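Local atomic coordinates of hypothetical protein yiiX (Escherichia coli, PDB entry 2IF6), a protein that is of unconfirmed function but belongs to the permuted papain-like amidases of the YaeF/YiiX (C92) family and is probably a lipid-binding hydrolase. Residues F12-S15 with Q19-A22; Y45-V50 with R93-P98. All coordinates share one frame; numbering follows the deposited sequence.

From the N terminus the chain runs through strand 10-13, and contact 1 closes the first short loop, with three residues between its segments, joining that strand to helix 20-27. The chain then forms strand 33-40 and turns back along strand 43-49, where contact 2 opens. This second loop is much longer: it passes through strand 53-57, helix 58-63, strand 70-75 and helix 81-91 before 93-98 returns to Phe47. The two contacts follow in series, neither nested nor crossed, with centres about 18 Å apart. Both reach the six-stranded antiparallel sheet, contact 1 joining it to the first helix and contact 2 to the turn after helix 81-91.

Contact 1: residues F12-S15 with Q19-A22; sequences FQIS and QSKA
Ser20 OG donates a hydrogen bond to the backbone carbonyl O of Ser15, the single polar bridge between 12-15 and 19-22. The separation from Ser20 OG to Ser15 O is 2.8 Å; the C=O...donor angle is 124°, and the hydroxyl oxygen lies 34° out of the carbonyl plane. Ser20 holds OG anti to its backbone N (chi1 175°), which carries the hydroxyl across to the loop. Two van der Waals contacts flank the bond: Ser15 CB lies 3.8 Å from Ser20 CB, and the CG2 branch of Ile14 comes within 3.9 Å of Ser20 OG, while the rest of the Ile14 side chain leads away from the helix; the side chain also touches Glu66 and Trp181. The contact thus spans a tight strand-to-helix connection, in which strand 10-13 of the antiparallel sheet gives way at Ile14 and Ser15 to loop before the chain enters helix 20-27, in a fold assigned to the permuted papain-like amidases. In the second shell, Ser32 OG hydrogen-bonds both Ser20 OG and the backbone N of Ser15, so one hydroxyl grips both sides of the connection just before strand 33-40. The hydroxyl of Ser15 is directed elsewhere, to Ser17 OG within the intervening loop. Its side chain also borders a possible Cys-His-Glu triad (Cys112, His33, Glu48), whose catalytic role is unconfirmed. Farther back along the strand, Gln13 NE2 bonds Trp61 O, and the Phe12 ring meets Phe169 edge-to-face.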
# COMPACT_ATOMS: atom_id res chain seq x y z
N PHE A 12 5.78 1.08 -4.49
CA PHE A 12 4.49 1.00 -5.21
C PHE A 12 4.75 0.26 -6.52
O PHE A 12 5.84 0.36 -7.10
CB PHE A 12 3.96 2.41 -5.50
CG PHE A 12 3.72 3.27 -4.27
CD1 PHE A 12 2.45 3.42 -3.76
CD2 PHE A 12 4.78 3.93 -3.62
CE1 PHE A 12 2.23 4.19 -2.61
CE2 PHE A 12 4.52 4.73 -2.44
CZ PHE A 12 3.27 4.85 -2.01
N GLN A 13 3.74 -0.48 -6.99
CA GLN A 13 3.85 -1.20 -8.23
C GLN A 13 2.45 -1.36 -8.82
O GLN A 13 1.45 -1.04 -8.16
CB GLN A 13 4.49 -2.59 -7.99
CG GLN A 13 3.57 -3.57 -7.24
CD GLN A 13 4.17 -4.94 -6.96
OE1 GLN A 13 3.46 -5.78 -6.45
NE2 GLN A 13 5.45 -5.17 -7.30
N ILE A 14 2.41 -1.90 -10.03
CA ILE A 14 1.18 -2.29 -10.69
C ILE A 14 0.97 -3.77 -10.42
O ILE A 14 1.73 -4.63 -10.91
CB ILE A 14 1.27 -2.13 -12.23
CG1 ILE A 14 1.70 -0.71 -12.64
CG2 ILE A 14 -0.07 -2.49 -12.88
CD1 ILE A 14 2.02 -0.64 -14.13
N SER A 15 -0.05 -4.07 -9.63
CA SER A 15 -0.47 -5.45 -9.37
C SER A 15 -0.88 -6.17 -10.69
O SER A 15 -1.43 -5.54 -11.61
CB SER A 15 -1.66 -5.43 -8.41
OG SER A 15 -2.24 -6.72 -8.32
N GLN A 19 -8.23 -7.41 -9.89
CA GLN A 19 -8.77 -6.13 -9.44
C GLN A 19 -7.88 -4.92 -9.78
O GLN A 19 -8.27 -3.79 -9.54
CB GLN A 19 -9.11 -6.12 -7.94
CG GLN A 19 -7.93 -6.19 -7.00
CD GLN A 19 -7.82 -7.54 -6.30
OE1 GLN A 19 -7.67 -8.59 -6.96
NE2 GLN A 19 -7.91 -7.52 -4.96
N SER A 20 -6.70 -5.16 -10.34
CA SER A 20 -5.71 -4.10 -10.46
C SER A 20 -6.20 -2.91 -11.29
O SER A 20 -6.06 -1.76 -10.89
CB SER A 20 -4.39 -4.65 -11.00
OG SER A 20 -3.47 -3.60 -11.22
N LYS A 21 -6.80 -3.21 -12.44
CA LYS A 21 -7.33 -2.19 -13.32
C LYS A 21 -8.45 -1.36 -12.69
O LYS A 21 -8.47 -0.13 -12.78
CB LYS A 21 -7.76 -2.82 -14.66
CG LYS A 21 -8.12 -1.78 -15.69
CD LYS A 21 -6.87 -1.06 -16.18
CE LYS A 21 -7.12 0.44 -16.18
NZ LYS A 21 -6.30 1.14 -17.21
N ALA A 22 -9.39 -2.02 -12.04
CA ALA A 22 -10.46 -1.31 -11.33
C ALA A 22 -9.91 -0.35 -10.28
O ALA A 22 -10.38 0.77 -10.17
CB ALA A 22 -11.41 -2.33 -10.68

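Contact 2: residues Y45-V50 with R93-P98; sequences YVFEAV and RYLGKP
Phe47 pushes the rim of its ring against Tyr94 and Leu95. CZ approaches Tyr94 CB at 4.1 Å and CE1 approaches Leu95 CD2 at 4.0 Å; Tyr94 CB and Leu95 CD2 both sit at the ring edge, near its plane, and the side-chain contact is apolar. CG of Phe47 stands anti to the backbone N (chi1 170°), which carries the ring out from strand 43-49 toward the turn. Tyr94 meets it through the root of its side chain, its end leading away; the side chain also touches Val115 and Asn122 of helix 112-124. Val115 and Val119 of that helix also pack on Phe47, making this the close, buried part of the contact. In the antiparallel sheet Glu48, next to Phe47, bonds His33 NE2 through OE1 as part of a possible Cys-His-Glu triad, its other oxygen bonding Thr56 OG1. Tyr94 to Lys97 form a type II beta turn, closed by the bond from Lys97 N to Tyr94 O at 3.2 Å. Gly96 takes the positive phi (84°) of the turn's third position, a conformation glycine adopts readily. Toward solvent the packing thins to Leu95, partly exposed, which lends one methyl, CD2, while the turn beyond it at Gly96 is open.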
# COMPACT_ATOMS: atom_id res chain seq x y z
N TYR A 45 13.58 -6.52 2.70
CA TYR A 45 12.33 -7.23 2.54
C TYR A 45 11.23 -6.20 2.36
O TYR A 45 11.37 -5.07 2.84
CB TYR A 45 12.04 -8.10 3.76
CG TYR A 45 12.96 -9.32 3.86
CD1 TYR A 45 12.48 -10.62 3.67
CD2 TYR A 45 14.32 -9.16 4.17
CE1 TYR A 45 13.31 -11.72 3.76
CE2 TYR A 45 15.20 -10.28 4.25
CZ TYR A 45 14.66 -11.55 4.07
OH TYR A 45 15.48 -12.65 4.14
N VAL A 46 10.14 -6.60 1.72
CA VAL A 46 8.96 -5.76 1.60
C VAL A 46 7.85 -6.35 2.50
O VAL A 46 7.37 -7.49 2.28
CB VAL A 46 8.47 -5.61 0.11
CG1 VAL A 46 7.17 -4.78 0.05
CG2 VAL A 46 9.57 -5.00 -0.76
N PHE A 47 7.47 -5.58 3.53
CA PHE A 47 6.34 -5.91 4.40
C PHE A 47 5.07 -5.52 3.65
O PHE A 47 4.92 -4.34 3.29
CB PHE A 47 6.47 -5.02 5.66
CG PHE A 47 5.27 -5.04 6.57
CD1 PHE A 47 5.12 -6.07 7.51
CD2 PHE A 47 4.33 -3.99 6.55
CE1 PHE A 47 4.04 -6.09 8.42
CE2 PHE A 47 3.21 -4.02 7.46
CZ PHE A 47 3.09 -5.07 8.39
N GLU A 48 4.19 -6.49 3.40
CA GLU A 48 3.00 -6.22 2.57
C GLU A 48 1.80 -7.05 3.00
O GLU A 48 1.98 -8.16 3.51
CB GLU A 48 3.30 -6.52 1.10
CG GLU A 48 3.85 -7.97 0.92
CD GLU A 48 3.93 -8.39 -0.53
OE1 GLU A 48 3.36 -7.71 -1.40
OE2 GLU A 48 4.54 -9.45 -0.80
N ALA A 49 0.60 -6.52 2.81
CA ALA A 49 -0.64 -7.25 3.10
C ALA A 49 -1.08 -7.88 1.80
O ALA A 49 -1.62 -7.20 0.93
CB ALA A 49 -1.70 -6.31 3.63
N VAL A 50 -0.81 -9.17 1.64
CA VAL A 50 -1.29 -9.93 0.48
C VAL A 50 -2.04 -11.22 0.86
O VAL A 50 -2.19 -12.11 0.04
CB VAL A 50 -0.16 -10.28 -0.49
CG1 VAL A 50 0.36 -9.03 -1.18
CG2 VAL A 50 0.97 -11.06 0.21
N ARG A 93 3.14 -6.50 14.67
CA ARG A 93 1.82 -6.71 15.26
C ARG A 93 0.75 -7.10 14.24
O ARG A 93 -0.29 -7.60 14.61
CB ARG A 93 1.37 -5.45 16.03
CG ARG A 93 2.39 -4.93 17.06
CD ARG A 93 1.98 -3.58 17.67
NE ARG A 93 0.59 -3.57 18.14
CZ ARG A 93 -0.24 -2.54 17.96
NH1 ARG A 93 0.17 -1.43 17.33
NH2 ARG A 93 -1.50 -2.61 18.40
N TYR A 94 1.02 -6.88 12.95
CA TYR A 94 0.05 -7.15 11.87
C TYR A 94 0.37 -8.42 11.08
O TYR A 94 -0.43 -8.85 10.23
CB TYR A 94 -0.02 -5.95 10.90
CG TYR A 94 -0.48 -4.66 11.58
CD1 TYR A 94 -1.82 -4.30 11.57
CD2 TYR A 94 0.43 -3.83 12.22
CE1 TYR A 94 -2.24 -3.11 12.20
CE2 TYR A 94 0.02 -2.67 12.88
CZ TYR A 94 -1.31 -2.31 12.86
OH TYR A 94 -1.71 -1.16 13.50
N LEU A 95 1.53 -9.03 11.35
CA LEU A 95 1.93 -10.20 10.59
C LEU A 95 0.91 -11.32 10.74
O LEU A 95 0.36 -11.53 11.84
CB LEU A 95 3.31 -10.72 11.05
CG LEU A 95 4.49 -9.85 10.67
CD1 LEU A 95 5.73 -10.20 11.48
CD2 LEU A 95 4.80 -9.93 9.12
N GLY A 96 0.64 -12.01 9.65
CA GLY A 96 -0.32 -13.11 9.66
C GLY A 96 -1.78 -12.74 9.50
O GLY A 96 -2.60 -13.63 9.38
N LYS A 97 -2.12 -11.46 9.50
CA LYS A 97 -3.52 -11.03 9.27
C LYS A 97 -3.93 -11.36 7.83
O LYS A 97 -3.15 -11.11 6.89
CB LYS A 97 -3.69 -9.53 9.51
CG LYS A 97 -3.64 -9.10 11.02
CD LYS A 97 -4.97 -9.38 11.70
CE LYS A 97 -4.91 -9.12 13.24
NZ LYS A 97 -4.77 -7.66 13.46
N PRO A 98 -5.13 -11.94 7.63
CA PRO A 98 -5.51 -12.29 6.25
C PRO A 98 -5.87 -11.08 5.35
O PRO A 98 -6.04 -9.97 5.85
CB PRO A 98 -6.76 -13.18 6.42
CG PRO A 98 -7.02 -13.27 7.87
CD PRO A 98 -6.16 -12.31 8.62